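Local coordinates for GAF domain/HD domain protein (Geobacter sulfurreducens, PDB 3EEA) that is of unknown function, with phosphatase activity only tentatively assigned to the whole protein, of which this chain is the GAF-domain part beside an HD-type domain, at residues A[34-38]-A[62-67]; A[106-112]-A[124-130]; A[15-19]-A[48-52]. All coordinates share one frame; numbering follows the deposited sequence.

Contact 1 (A[34-38]-A[62-67]); sequences IAVYF and FREMPL
Part of the ligand pocket of this GAF domain is built where Tyr-37 of strand 33-39 meets Met-65 and Leu-67 just beyond helix 59-64, with Phe-62 of that helix packing against the tyrosine. Phe-62 and Leu-67 lie on opposite sides of the Tyr-37 ring plane. Phe-62 turns an edge toward the tyrosine face in an offset edge-to-face pair, the centroids 5.3 Å apart and the planes at 75°; its closest ring-to-ring carbon is CE1, 3.6 Å from Tyr-37 CZ. With CG of Phe-62 anti to the backbone N (chi1 171°), the ring extends to the strand, where CE1 also meets Ala-35 CB at 3.9 Å and CZ approaches the carbonyl of Val-36. On the other face, Leu-67 makes a CH-pi contact through one methyl, CD1, which stands 3.9 Å from the Tyr-37 centroid and is displaced a little toward the ring rim.

The phenol oxygen is linked to the helix end by one ordered water. Tyr-37 OH donates to it at 2.7 Å, and the water in turn donates hydrogen bonds to two carbonyls, Phe-62 O at 2.7 Å and Met-65 O at 2.6 Å. These belong to the last turn of the helix and to the first residue beyond it, so the water bridges the helix end to the sheet and probably restrains the hydroxyl. Phe-125, on the neighbouring strand, also meets the Tyr-37 ring, nearly at right angles. A polyether molecule, probably from the crystallisation liquor, lies against the Tyr-37 side chain. An aromatic and aliphatic wall raised between the central sheet and the helix and loop beside it is consistent with the small-molecule pocket found in many GAF domains.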
ATOM      1  N   ILE A  34     -12.316   0.928  10.797  1.00 15.39           N
ATOM      2  CA  ILE A  34     -12.353   0.226   9.515  1.00 16.17           C
ATOM      3  C   ILE A  34     -12.954  -1.155   9.729  1.00 15.97           C
ATOM      4  O   ILE A  34     -12.638  -1.836  10.713  1.00 17.52           O
ATOM      5  CB  ILE A  34     -10.927   0.050   8.896  1.00 16.88           C
ATOM      6  CG1 ILE A  34     -10.225   1.402   8.882  1.00 20.77           C
ATOM      7  CG2 ILE A  34     -11.025  -0.638   7.514  1.00 15.80           C
ATOM      8  CD1 ILE A  34      -8.815   1.455   8.205  1.00 27.64           C
ATOM      9  N   ALA A  35     -13.888  -1.529   8.864  1.00 15.53           N
ATOM     10  CA  ALA A  35     -14.567  -2.801   8.940  1.00 15.05           C
ATOM     11  C   ALA A  35     -14.515  -3.475   7.560  1.00 15.28           C
ATOM     12  O   ALA A  35     -15.005  -2.893   6.586  1.00 16.71           O
ATOM     13  CB  ALA A  35     -16.015  -2.597   9.386  1.00 15.09           C
ATOM     14  N   VAL A  36     -13.933  -4.676   7.479  1.00 13.47           N
ATOM     15  CA  VAL A  36     -13.727  -5.359   6.231  1.00 13.89           C
ATOM     16  C   VAL A  36     -14.596  -6.587   6.196  1.00 14.05           C
ATOM     17  O   VAL A  36     -14.647  -7.326   7.180  1.00 15.22           O
ATOM     18  CB  VAL A  36     -12.217  -5.785   6.021  1.00 13.84           C
ATOM     19  CG1 VAL A  36     -12.070  -6.492   4.631  1.00 15.18           C
ATOM     20  CG2 VAL A  36     -11.309  -4.580   6.215  1.00 15.17           C
ATOM     21  N   TYR A  37     -15.258  -6.793   5.063  1.00 13.34           N
ATOM     22  CA  TYR A  37     -16.118  -7.931   4.802  1.00 14.76           C
ATOM     23  C   TYR A  37     -15.764  -8.628   3.492  1.00 16.51           C
ATOM     24  O   TYR A  37     -15.308  -7.981   2.521  1.00 15.92           O
ATOM     25  CB  TYR A  37     -17.541  -7.443   4.616  1.00 14.02           C
ATOM     26  CG  TYR A  37     -18.179  -6.862   5.851  1.00 14.90           C
ATOM     27  CD1 TYR A  37     -19.130  -7.592   6.602  1.00 14.37           C
ATOM     28  CD2 TYR A  37     -17.841  -5.587   6.286  1.00 14.43           C
ATOM     29  CE1 TYR A  37     -19.689  -7.050   7.749  1.00 13.83           C
ATOM     30  CE2 TYR A  37     -18.448  -5.031   7.401  1.00 14.75           C
ATOM     31  CZ  TYR A  37     -19.352  -5.760   8.128  1.00 14.67           C
ATOM     32  OH  TYR A  37     -19.900  -5.193   9.240  1.00 18.08           O
ATOM     33  N   PHE A  38     -16.017  -9.937   3.425  1.00 17.51           N
ATOM     34  CA  PHE A  38     -15.913 -10.640   2.168  1.00 17.81           C
ATOM     35  C   PHE A  38     -17.283 -10.974   1.614  1.00 19.76           C
ATOM     36  O   PHE A  38     -18.219 -11.220   2.378  1.00 19.29           O
ATOM     37  CB  PHE A  38     -15.095 -11.902   2.341  1.00 17.56           C
ATOM     38  CG  PHE A  38     -13.634 -11.661   2.545  1.00 20.05           C
ATOM     39  CD1 PHE A  38     -12.925 -10.820   1.686  1.00 23.48           C
ATOM     40  CD2 PHE A  38     -12.953 -12.293   3.560  1.00 22.50           C
ATOM     41  CE1 PHE A  38     -11.576 -10.609   1.870  1.00 25.84           C
ATOM     42  CE2 PHE A  38     -11.576 -12.098   3.750  1.00 25.28           C
ATOM     43  CZ  PHE A  38     -10.892 -11.260   2.909  1.00 25.02           C
ATOM     44  N   PHE A  62     -20.343  -6.534  15.205  1.00 19.70           N
ATOM     45  CA  PHE A  62     -19.598  -6.732  13.968  1.00 18.94           C
ATOM     46  C   PHE A  62     -19.429  -8.217  13.636  1.00 19.24           C
ATOM     47  O   PHE A  62     -19.699  -8.634  12.514  1.00 19.46           O
ATOM     48  CB  PHE A  62     -18.213  -6.064  14.063  1.00 19.27           C
ATOM     49  CG  PHE A  62     -17.309  -6.411  12.920  1.00 16.33           C
ATOM     50  CD1 PHE A  62     -17.583  -5.921  11.654  1.00 17.35           C
ATOM     51  CD2 PHE A  62     -16.244  -7.277  13.083  1.00 18.30           C
ATOM     52  CE1 PHE A  62     -16.800  -6.227  10.577  1.00 14.84           C
ATOM     53  CE2 PHE A  62     -15.460  -7.629  11.997  1.00 17.49           C
ATOM     54  CZ  PHE A  62     -15.730  -7.088  10.727  1.00 17.82           C
ATOM     55  N   ARG A  63     -18.980  -9.010  14.601  1.00 19.61           N
ATOM     56  CA  ARG A  63     -18.611 -10.398  14.306  1.00 20.99           C
ATOM     57  C   ARG A  63     -19.815 -11.280  13.967  1.00 21.21           C
ATOM     58  O   ARG A  63     -19.657 -12.277  13.256  1.00 22.85           O
ATOM     59  CB  ARG A  63     -17.816 -11.011  15.428  1.00 21.44           C
ATOM     60  CG  ARG A  63     -16.483 -10.343  15.651  1.00 27.22           C
ATOM     61  CD  ARG A  63     -15.377 -11.356  15.914  1.00 32.44           C
ATOM     62  NE  ARG A  63     -15.085 -11.396  17.325  1.00 38.26           N
ATOM     63  CZ  ARG A  63     -13.934 -11.049  17.888  1.00 40.52           C
ATOM     64  NH1 ARG A  63     -12.890 -10.641  17.162  1.00 43.20           N
ATOM     65  NH2 ARG A  63     -13.824 -11.123  19.211  1.00 42.03           N
ATOM     66  N   GLU A  64     -20.998 -10.915  14.414  1.00 20.11           N
ATOM     67  CA  GLU A  64     -22.159 -11.763  14.192  1.00 20.61           C
ATOM     68  C   GLU A  64     -23.127 -11.288  13.112  1.00 20.90           C
ATOM     69  O   GLU A  64     -24.089 -11.987  12.825  1.00 21.21           O
ATOM     70  CB  GLU A  64     -22.929 -11.926  15.494  1.00 20.90           C
ATOM     71  CG  GLU A  64     -23.755 -10.758  15.931  1.00 20.64           C
ATOM     72  CD  GLU A  64     -24.258 -10.994  17.358  1.00 23.74           C
ATOM     73  OE1 GLU A  64     -23.926 -12.043  17.928  1.00 23.68           O
ATOM     74  OE2 GLU A  64     -24.992 -10.170  17.909  1.00 29.36           O
ATOM     75  N   MET A  65     -22.929 -10.104  12.573  1.00 19.94           N
ATOM     76  CA  MET A  65     -23.925  -9.453  11.681  1.00 21.41           C
ATOM     77  C   MET A  65     -23.513  -9.496  10.183  1.00 21.36           C
ATOM     78  O   MET A  65     -22.736  -8.652   9.710  1.00 20.87           O
ATOM     79  CB  MET A  65     -24.133  -8.013  12.169  1.00 21.85           C
ATOM     80  CG  MET A  65     -25.135  -7.162  11.393  1.00 25.12           C
ATOM     81  SD  MET A  65     -25.349  -5.438  11.973  1.00 30.01           S
ATOM     82  CE  MET A  65     -23.726  -4.675  11.654  1.00 26.37           C
ATOM     83  N   PRO A  66     -24.036 -10.465   9.408  1.00 21.66           N
ATOM     84  CA  PRO A  66     -23.806 -10.349   7.969  1.00 21.79           C
ATOM     85  C   PRO A  66     -24.574  -9.150   7.387  1.00 21.65           C
ATOM     86  O   PRO A  66     -25.559  -8.688   7.986  1.00 20.29           O
ATOM     87  CB  PRO A  66     -24.375 -11.652   7.409  1.00 22.82           C
ATOM     88  CG  PRO A  66     -25.489 -12.004   8.380  1.00 23.72           C
ATOM     89  CD  PRO A  66     -24.960 -11.585   9.747  1.00 22.21           C
ATOM     90  N   LEU A  67     -24.121  -8.646   6.248  1.00 20.69           N
ATOM     91  CA  LEU A  67     -24.773  -7.521   5.617  1.00 20.56           C
ATOM     92  C   LEU A  67     -25.362  -7.999   4.272  1.00 21.92           C
ATOM     93  O   LEU A  67     -24.631  -8.334   3.358  1.00 20.58           O
ATOM     94  CB  LEU A  67     -23.796  -6.370   5.387  1.00 21.12           C
ATOM     95  CG  LEU A  67     -23.057  -5.685   6.552  1.00 19.91           C
ATOM     96  CD1 LEU A  67     -22.117  -4.566   5.983  1.00 21.38           C
ATOM     97  CD2 LEU A  67     -24.009  -5.101   7.610  1.00 21.21           C
TER
HETATM   98  O   HOH W   1     -21.112  -6.982  10.840  1.00 20.35           O

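Contact 2 (A[106-112]-A[124-130]); sequences NLCVLAV and VFMARTR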
ATOM      1  N   ASN A 106     -23.599   9.203  14.218  1.00 27.61           N
ATOM      2  CA  ASN A 106     -22.551  10.207  14.468  1.00 27.38           C
ATOM      3  C   ASN A 106     -21.384  10.170  13.491  1.00 26.10           C
ATOM      4  O   ASN A 106     -20.330  10.823  13.739  1.00 25.29           O
ATOM      5  CB  ASN A 106     -21.965  10.045  15.879  1.00 28.35           C
ATOM      6  CG  ASN A 106     -22.882  10.576  16.971  1.00 31.28           C
ATOM      7  OD1 ASN A 106     -22.769  10.157  18.135  1.00 34.83           O
ATOM      8  ND2 ASN A 106     -23.788  11.483  16.613  1.00 30.19           N
ATOM      9  N   LEU A 107     -21.541   9.409  12.400  1.00 24.92           N
ATOM     10  CA  LEU A 107     -20.398   9.048  11.544  1.00 23.63           C
ATOM     11  C   LEU A 107     -20.553   9.448  10.073  1.00 23.10           C
ATOM     12  O   LEU A 107     -21.660   9.533   9.575  1.00 23.68           O
ATOM     13  CB  LEU A 107     -20.146   7.530  11.673  1.00 22.35           C
ATOM     14  CG  LEU A 107     -19.861   6.927  13.055  1.00 22.68           C
ATOM     15  CD1 LEU A 107     -19.840   5.370  13.030  1.00 21.60           C
ATOM     16  CD2 LEU A 107     -18.557   7.386  13.679  1.00 17.40           C
ATOM     17  N   CYS A 108     -19.433   9.785   9.428  1.00 21.90           N
ATOM     18  CA  CYS A 108     -19.323   9.885   7.985  1.00 21.51           C
ATOM     19  C   CYS A 108     -18.811   8.487   7.571  1.00 20.43           C
ATOM     20  O   CYS A 108     -17.812   8.038   8.144  1.00 18.87           O
ATOM     21  CB  CYS A 108     -18.292  10.968   7.629  1.00 21.43           C
ATOM     22  SG  CYS A 108     -17.852  10.946   5.868  1.00 26.82           S
ATOM     23  N   VAL A 109     -19.477   7.809   6.627  1.00 19.57           N
ATOM     24  CA  VAL A 109     -19.076   6.416   6.250  1.00 18.91           C
ATOM     25  C   VAL A 109     -18.770   6.280   4.770  1.00 18.30           C
ATOM     26  O   VAL A 109     -19.562   6.663   3.908  1.00 18.97           O
ATOM     27  CB  VAL A 109     -20.083   5.344   6.690  1.00 19.16           C
ATOM     28  CG1 VAL A 109     -19.570   3.930   6.262  1.00 20.27           C
ATOM     29  CG2 VAL A 109     -20.377   5.440   8.221  1.00 21.38           C
ATOM     30  N   LEU A 110     -17.556   5.810   4.495  1.00 17.98           N
ATOM     31  CA  LEU A 110     -17.126   5.558   3.166  1.00 16.80           C
ATOM     32  C   LEU A 110     -17.162   4.041   2.930  1.00 16.88           C
ATOM     33  O   LEU A 110     -16.577   3.287   3.706  1.00 18.43           O
ATOM     34  CB  LEU A 110     -15.735   6.103   2.960  1.00 18.31           C
ATOM     35  CG  LEU A 110     -15.051   5.795   1.656  1.00 18.69           C
ATOM     36  CD1 LEU A 110     -15.694   6.560   0.489  1.00 18.48           C
ATOM     37  CD2 LEU A 110     -13.542   6.124   1.769  1.00 21.67           C
ATOM     38  N   ALA A 111     -17.841   3.631   1.871  1.00 16.00           N
ATOM     39  CA  ALA A 111     -17.989   2.210   1.481  1.00 15.71           C
ATOM     40  C   ALA A 111     -17.226   1.969   0.174  1.00 15.69           C
ATOM     41  O   ALA A 111     -17.596   2.514  -0.868  1.00 18.33           O
ATOM     42  CB  ALA A 111     -19.462   1.909   1.288  1.00 16.08           C
ATOM     43  N   VAL A 112     -16.173   1.170   0.227  1.00 14.58           N
ATOM     44  CA  VAL A 112     -15.321   0.913  -0.916  1.00 15.81           C
ATOM     45  C   VAL A 112     -15.364  -0.583  -1.263  1.00 16.61           C
ATOM     46  O   VAL A 112     -14.919  -1.446  -0.473  1.00 17.58           O
ATOM     47  CB  VAL A 112     -13.882   1.349  -0.684  1.00 16.52           C
ATOM     48  CG1 VAL A 112     -13.043   1.062  -1.929  1.00 16.49           C
ATOM     49  CG2 VAL A 112     -13.828   2.850  -0.331  1.00 18.16           C
ATOM     50  N   VAL A 124     -14.786  -2.644   2.057  1.00 13.74           N
ATOM     51  CA  VAL A 124     -14.088  -1.981   3.171  1.00 13.53           C
ATOM     52  C   VAL A 124     -14.911  -0.763   3.539  1.00 14.44           C
ATOM     53  O   VAL A 124     -15.156   0.115   2.680  1.00 15.33           O
ATOM     54  CB  VAL A 124     -12.662  -1.553   2.769  1.00 13.19           C
ATOM     55  CG1 VAL A 124     -11.936  -0.811   3.909  1.00 13.02           C
ATOM     56  CG2 VAL A 124     -11.852  -2.772   2.326  1.00 16.18           C
ATOM     57  N   PHE A 125     -15.344  -0.692   4.790  1.00 14.46           N
ATOM     58  CA  PHE A 125     -16.030   0.489   5.292  1.00 14.77           C
ATOM     59  C   PHE A 125     -15.119   1.252   6.269  1.00 14.70           C
ATOM     60  O   PHE A 125     -14.443   0.646   7.122  1.00 14.30           O
ATOM     61  CB  PHE A 125     -17.276   0.080   5.985  1.00 15.87           C
ATOM     62  CG  PHE A 125     -18.213  -0.749   5.121  1.00 17.73           C
ATOM     63  CD1 PHE A 125     -19.088  -0.130   4.255  1.00 18.69           C
ATOM     64  CD2 PHE A 125     -18.158  -2.145   5.136  1.00 16.91           C
ATOM     65  CE1 PHE A 125     -19.953  -0.896   3.457  1.00 17.83           C
ATOM     66  CE2 PHE A 125     -19.016  -2.923   4.348  1.00 16.87           C
ATOM     67  CZ  PHE A 125     -19.893  -2.291   3.489  1.00 17.40           C
ATOM     68  N   MET A 126     -15.071   2.554   6.110  1.00 16.20           N
ATOM     69  CA  MET A 126     -14.213   3.435   6.918  1.00 15.58           C
ATOM     70  C   MET A 126     -15.103   4.516   7.462  1.00 16.84           C
ATOM     71  O   MET A 126     -15.994   4.968   6.766  1.00 16.85           O
ATOM     72  CB  MET A 126     -13.112   4.022   6.069  1.00 17.13           C
ATOM     73  CG  MET A 126     -12.120   2.891   5.593  1.00 20.47           C
ATOM     74  SD  MET A 126     -10.792   3.511   4.587  1.00 21.45           S
ATOM     75  CE  MET A 126      -9.875   4.484   5.701  1.00 21.42           C
ATOM     76  N   ALA A 127     -14.888   4.876   8.731  1.00 17.98           N
ATOM     77  CA  ALA A 127     -15.764   5.811   9.415  1.00 18.98           C
ATOM     78  C   ALA A 127     -14.939   6.830  10.173  1.00 19.41           C
ATOM     79  O   ALA A 127     -13.886   6.503  10.711  1.00 19.19           O
ATOM     80  CB  ALA A 127     -16.694   5.054  10.415  1.00 19.27           C
ATOM     81  N   ARG A 128     -15.452   8.038  10.210  1.00 20.36           N
ATOM     82  CA  ARG A 128     -15.063   8.997  11.235  1.00 22.94           C
ATOM     83  C   ARG A 128     -16.252   9.860  11.677  1.00 22.77           C
ATOM     84  O   ARG A 128     -17.327   9.865  11.031  1.00 22.80           O
ATOM     85  CB  ARG A 128     -13.818   9.798  10.849  1.00 24.83           C
ATOM     86  CG  ARG A 128     -13.794  10.372   9.599  1.00 24.93           C
ATOM     87  CD  ARG A 128     -12.341  10.758   9.267  1.00 29.64           C
ATOM     88  NE  ARG A 128     -12.366  11.746   8.251  1.00 26.51           N
ATOM     89  CZ  ARG A 128     -11.424  12.038   7.354  1.00 23.76           C
ATOM     90  NH1 ARG A 128     -11.726  12.985   6.506  1.00 20.28           N
ATOM     91  NH2 ARG A 128     -10.261  11.427   7.253  1.00 24.45           N
ATOM     92  N   THR A 129     -16.094  10.533  12.825  1.00 23.09           N
ATOM     93  CA  THR A 129     -17.225  11.255  13.394  1.00 23.87           C
ATOM     94  C   THR A 129     -17.515  12.411  12.503  1.00 24.56           C
ATOM     95  O   THR A 129     -16.600  12.949  11.876  1.00 24.81           O
ATOM     96  CB  THR A 129     -16.966  11.701  14.838  1.00 24.19           C
ATOM     97  OG1 THR A 129     -15.713  12.389  14.902  1.00 24.44           O
ATOM     98  CG2 THR A 129     -16.916  10.459  15.746  1.00 22.71           C
ATOM     99  N   ARG A 130     -18.796  12.769  12.431  1.00 26.03           N
ATOM    100  CA  ARG A 130     -19.312  13.768  11.501  1.00 28.26           C
ATOM    101  C   ARG A 130     -18.911  15.216  11.787  1.00 28.80           C
ATOM    102  O   ARG A 130     -19.199  16.089  10.973  1.00 29.93           O
ATOM    103  CB  ARG A 130     -20.845  13.739  11.488  1.00 28.87           C
ATOM    104  CG  ARG A 130     -21.452  12.487  10.927  1.00 32.61           C
ATOM    105  CD  ARG A 130     -22.968  12.602  10.913  1.00 35.50           C
ATOM    106  NE  ARG A 130     -23.396  13.502   9.840  1.00 37.75           N
ATOM    107  CZ  ARG A 130     -24.067  14.643   9.987  1.00 39.69           C
ATOM    108  NH1 ARG A 130     -24.440  15.086  11.173  1.00 39.75           N
ATOM    109  NH2 ARG A 130     -24.372  15.351   8.907  1.00 41.37           N
TER
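Val-112 and Val-124, Leu-110 and Met-126, and Cys-108 and Arg-128 are the hydrogen-bonded pairs of an antiparallel two-strand unit, each joined by two backbone bonds. The shortest is Cys-108 N to Arg-128 O, 2.6 Å; beyond it, Arg-130 N continues the pairing to Asn-106 O at 2.8 Å. In the non-hydrogen-bonded pairs between them, CA-H groups point at carbonyls, as from Phe-125 CA to Leu-110 O (3.3 Å).

Apolar contacts fill the face carrying Val-109, Ala-111, Phe-125 and Ala-127. The Phe-125 ring, its CG anti to the carbonyl carbon (chi1 -56°), leans to strand 107-116, and CE1 reaches Ala-111 CB at 3.6 Å. Val-109 CG2 lies 4.3 Å from Ala-127 CB. The other face, with Leu-110, Val-112, Val-124 and Met-126, packs on helix 137-158.

Charged groups gather at one end. Arg-128 turns to Lys-30 O and Glu-139, while Arg-130 lays CG 3.3 Å from Leu-107 O and sends NE to Thr-88 O. The paired strands 107-116 and 119-129 form a beta hairpin in the central antiparallel sheet of the GAF fold, Leu-107 and Phe-125 lining its ligand pocket.

Contact 3 (A[15-19]-A[48-52]); sequences DEVIK and PARST
The helical segment 15-19 runs beside the strand segment 48-52, their axes 9.0 Å apart and inclined at 32°, which sets Asp-15 and Ile-18 opposite Ala-49 and Arg-50. Arg-50 dominates the contact. Its guanidinium grips the Asp-15 carboxylate side-on with NE and NH2, one nitrogen to each oxygen, in a salt bridge. The bond from Arg-50 NE to Asp-15 OD1 is 2.9 Å long and lies near the guanidinium plane. That from Arg-50 NH2 to Asp-15 OD2, at 2.7 Å, uses the syn lone pair but is more bent (N-H...O 140°) and tilted from the guanidinium plane; the two flat groups are turned 34° apart. The Arg-50 side chain leaves the strand with CG anti to the backbone N and bends at chi3, which presents NE and NH2 to the acid.

Both Ala-49 and Arg-50 face Val-36 of strand 33-39, a classic beta bulge in the outermost strand, within this chain, of the GAF sheet. Consistent with the bulge, the side chains of these consecutive residues both set out toward the helix, which packs against this side of the sheet.

Lys-19 crosses one face of the same guanidinium. Its CG sits over the centre of that face, 3.3 Å from Arg-50 CZ, so the aliphatic part of the lysine supports the plate that the aspartate holds by its edge. Further out, Lys-19 NZ is 4.1 Å from Arg-50 NH1; the repulsion between these like charges is probably softened by the nearby carboxylate. Nearer the strand backbone, Ile-18 CG2 touches Arg-50 CB at 3.8 Å, while the other branch of the isoleucine leads away from Arg-50. Ile-18 also packs on Val-36 and Phe-38 of strand 33-39, and Val-17, one residue back on the helix, meets helix 137-158.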
ATOM      1  N   ASP A  15      -6.123 -13.365   5.777  1.00 20.02           N
ATOM      2  CA  ASP A  15      -6.303 -12.522   6.965  1.00 21.05           C
ATOM      3  C   ASP A  15      -5.077 -11.660   7.243  1.00 20.19           C
ATOM      4  O   ASP A  15      -5.223 -10.533   7.680  1.00 21.74           O
ATOM      5  CB  ASP A  15      -6.752 -13.323   8.206  1.00 22.84           C
ATOM      6  CG  ASP A  15      -7.153 -12.418   9.373  1.00 26.10           C
ATOM      7  OD1 ASP A  15      -7.927 -11.435   9.188  1.00 32.77           O
ATOM      8  OD2 ASP A  15      -6.643 -12.645  10.486  1.00 30.05           O
ATOM      9  N   GLU A  16      -3.866 -12.144   6.983  1.00 19.65           N
ATOM     10  CA  GLU A  16      -2.690 -11.277   7.175  1.00 20.10           C
ATOM     11  C   GLU A  16      -2.693 -10.123   6.143  1.00 17.80           C
ATOM     12  O   GLU A  16      -2.239  -9.056   6.469  1.00 18.00           O
ATOM     13  CB  GLU A  16      -1.353 -11.988   7.058  1.00 20.47           C
ATOM     14  CG  GLU A  16      -1.039 -12.953   8.168  1.00 25.60           C
ATOM     15  CD  GLU A  16      -0.615 -12.274   9.455  1.00 27.33           C
ATOM     16  OE1 GLU A  16      -0.018 -11.158   9.432  1.00 29.08           O
ATOM     17  OE2 GLU A  16      -0.836 -12.907  10.491  1.00 33.79           O
ATOM     18  N   VAL A  17      -3.148 -10.385   4.925  1.00 16.24           N
ATOM     19  CA  VAL A  17      -3.292  -9.350   3.888  1.00 16.87           C
ATOM     20  C   VAL A  17      -4.281  -8.259   4.397  1.00 16.47           C
ATOM     21  O   VAL A  17      -3.998  -7.050   4.312  1.00 14.91           O
ATOM     22  CB  VAL A  17      -3.722  -9.941   2.537  1.00 16.60           C
ATOM     23  CG1 VAL A  17      -3.980  -8.831   1.480  1.00 16.93           C
ATOM     24  CG2 VAL A  17      -2.614 -10.935   1.971  1.00 17.07           C
ATOM     25  N   ILE A  18      -5.412  -8.691   4.952  1.00 17.37           N
ATOM     26  CA  ILE A  18      -6.443  -7.738   5.449  1.00 17.39           C
ATOM     27  C   ILE A  18      -5.980  -6.950   6.689  1.00 16.38           C
ATOM     28  O   ILE A  18      -6.250  -5.763   6.813  1.00 14.90           O
ATOM     29  CB  ILE A  18      -7.815  -8.462   5.706  1.00 18.36           C
ATOM     30  CG1 ILE A  18      -8.387  -8.956   4.379  1.00 21.09           C
ATOM     31  CG2 ILE A  18      -8.763  -7.510   6.461  1.00 21.42           C
ATOM     32  CD1 ILE A  18      -8.376  -7.982   3.281  1.00 21.28           C
ATOM     33  N   LYS A  19      -5.276  -7.594   7.590  1.00 16.60           N
ATOM     34  CA  LYS A  19      -4.613  -6.927   8.726  1.00 16.96           C
ATOM     35  C   LYS A  19      -3.624  -5.862   8.240  1.00 17.13           C
ATOM     36  O   LYS A  19      -3.613  -4.736   8.727  1.00 15.29           O
ATOM     37  CB  LYS A  19      -3.829  -7.924   9.595  1.00 17.97           C
ATOM     38  CG  LYS A  19      -4.645  -8.759  10.541  1.00 24.57           C
ATOM     39  CD  LYS A  19      -3.759  -9.588  11.479  1.00 29.52           C
ATOM     40  CE  LYS A  19      -3.096  -8.713  12.563  1.00 34.20           C
ATOM     41  NZ  LYS A  19      -3.054  -9.420  13.882  1.00 37.07           N
ATOM     42  N   PRO A  48     -18.462 -10.663   7.841  1.00 16.88           N
ATOM     43  CA  PRO A  48     -17.423  -9.853   8.529  1.00 16.26           C
ATOM     44  C   PRO A  48     -16.095 -10.578   8.521  1.00 17.21           C
ATOM     45  O   PRO A  48     -16.052 -11.805   8.737  1.00 16.14           O
ATOM     46  CB  PRO A  48     -17.967  -9.638   9.940  1.00 16.55           C
ATOM     47  CG  PRO A  48     -19.211 -10.437   9.999  1.00 18.04           C
ATOM     48  CD  PRO A  48     -19.599 -10.993   8.702  1.00 15.68           C
ATOM     49  N   ALA A  49     -15.032  -9.859   8.160  1.00 16.93           N
ATOM     50  CA  ALA A  49     -13.680 -10.483   8.042  1.00 17.65           C
ATOM     51  C   ALA A  49     -12.770  -9.978   9.164  1.00 18.21           C
ATOM     52  O   ALA A  49     -12.279 -10.753   9.953  1.00 19.19           O
ATOM     53  CB  ALA A  49     -13.074 -10.188   6.682  1.00 17.07           C
ATOM     54  N   ARG A  50     -12.604  -8.671   9.256  1.00 18.13           N
ATOM     55  CA  ARG A  50     -11.816  -8.027  10.274  1.00 18.17           C
ATOM     56  C   ARG A  50     -12.197  -6.568  10.471  1.00 17.45           C
ATOM     57  O   ARG A  50     -12.467  -5.853   9.508  1.00 18.96           O
ATOM     58  CB  ARG A  50     -10.359  -8.095   9.877  1.00 19.63           C
ATOM     59  CG  ARG A  50      -9.484  -7.442  10.908  1.00 23.63           C
ATOM     60  CD  ARG A  50      -8.036  -7.833  10.687  1.00 30.59           C
ATOM     61  NE  ARG A  50      -7.822  -9.227  11.048  1.00 32.40           N
ATOM     62  CZ  ARG A  50      -7.308  -9.614  12.207  1.00 35.74           C
ATOM     63  NH1 ARG A  50      -6.982  -8.704  13.116  1.00 36.33           N
ATOM     64  NH2 ARG A  50      -7.139 -10.904  12.473  1.00 36.23           N
ATOM     65  N   SER A  51     -12.198  -6.116  11.722  1.00 16.86           N
ATOM     66  CA  SER A  51     -12.360  -4.696  12.047  1.00 17.54           C
ATOM     67  C   SER A  51     -11.166  -4.190  12.801  1.00 18.56           C
ATOM     68  O   SER A  51     -10.498  -4.967  13.483  1.00 20.75           O
ATOM     69  CB  SER A  51     -13.609  -4.497  12.927  1.00 16.91           C
ATOM     70  OG  SER A  51     -13.517  -5.094  14.224  1.00 17.69           O
ATOM     71  N   THR A  52     -10.972  -2.879  12.794  1.00 19.44           N
ATOM     72  CA  THR A  52      -9.933  -2.226  13.537  1.00 20.55           C
ATOM     73  C   THR A  52     -10.483  -0.914  14.035  1.00 20.01           C
ATOM     74  O   THR A  52     -11.031  -0.103  13.271  1.00 18.78           O
ATOM     75  CB  THR A  52      -8.704  -1.936  12.639  1.00 21.41           C
ATOM     76  OG1 THR A  52      -8.482  -3.067  11.769  1.00 26.37           O
ATOM     77  CG2 THR A  52      -7.509  -1.639  13.474  1.00 24.78           C
TER

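How the contacts relate
All three contacts lie in one GAF domain and share its antiparallel sheet, in which strand 33-39 stands between strands 46-52 and 119-129. Contact 1 touches both others: its centre is about 10 Å from that of contact 3 and about 14 Å from that of contact 2, with backbone hydrogen bonds joining Val-36 to Ala-49 and Arg-50, and Ala-35 to Phe-125. Contacts 2 and 3 do not touch, their centres being about 17 Å apart. Along the chain, contacts 1 and 3 interleave, and contact 2 follows both. Contacts 1 and 2 bring Tyr-37 and Phe-125 together in the ligand pocket, whereas contact 3 packs helix 14-28 on the sheet near the surface.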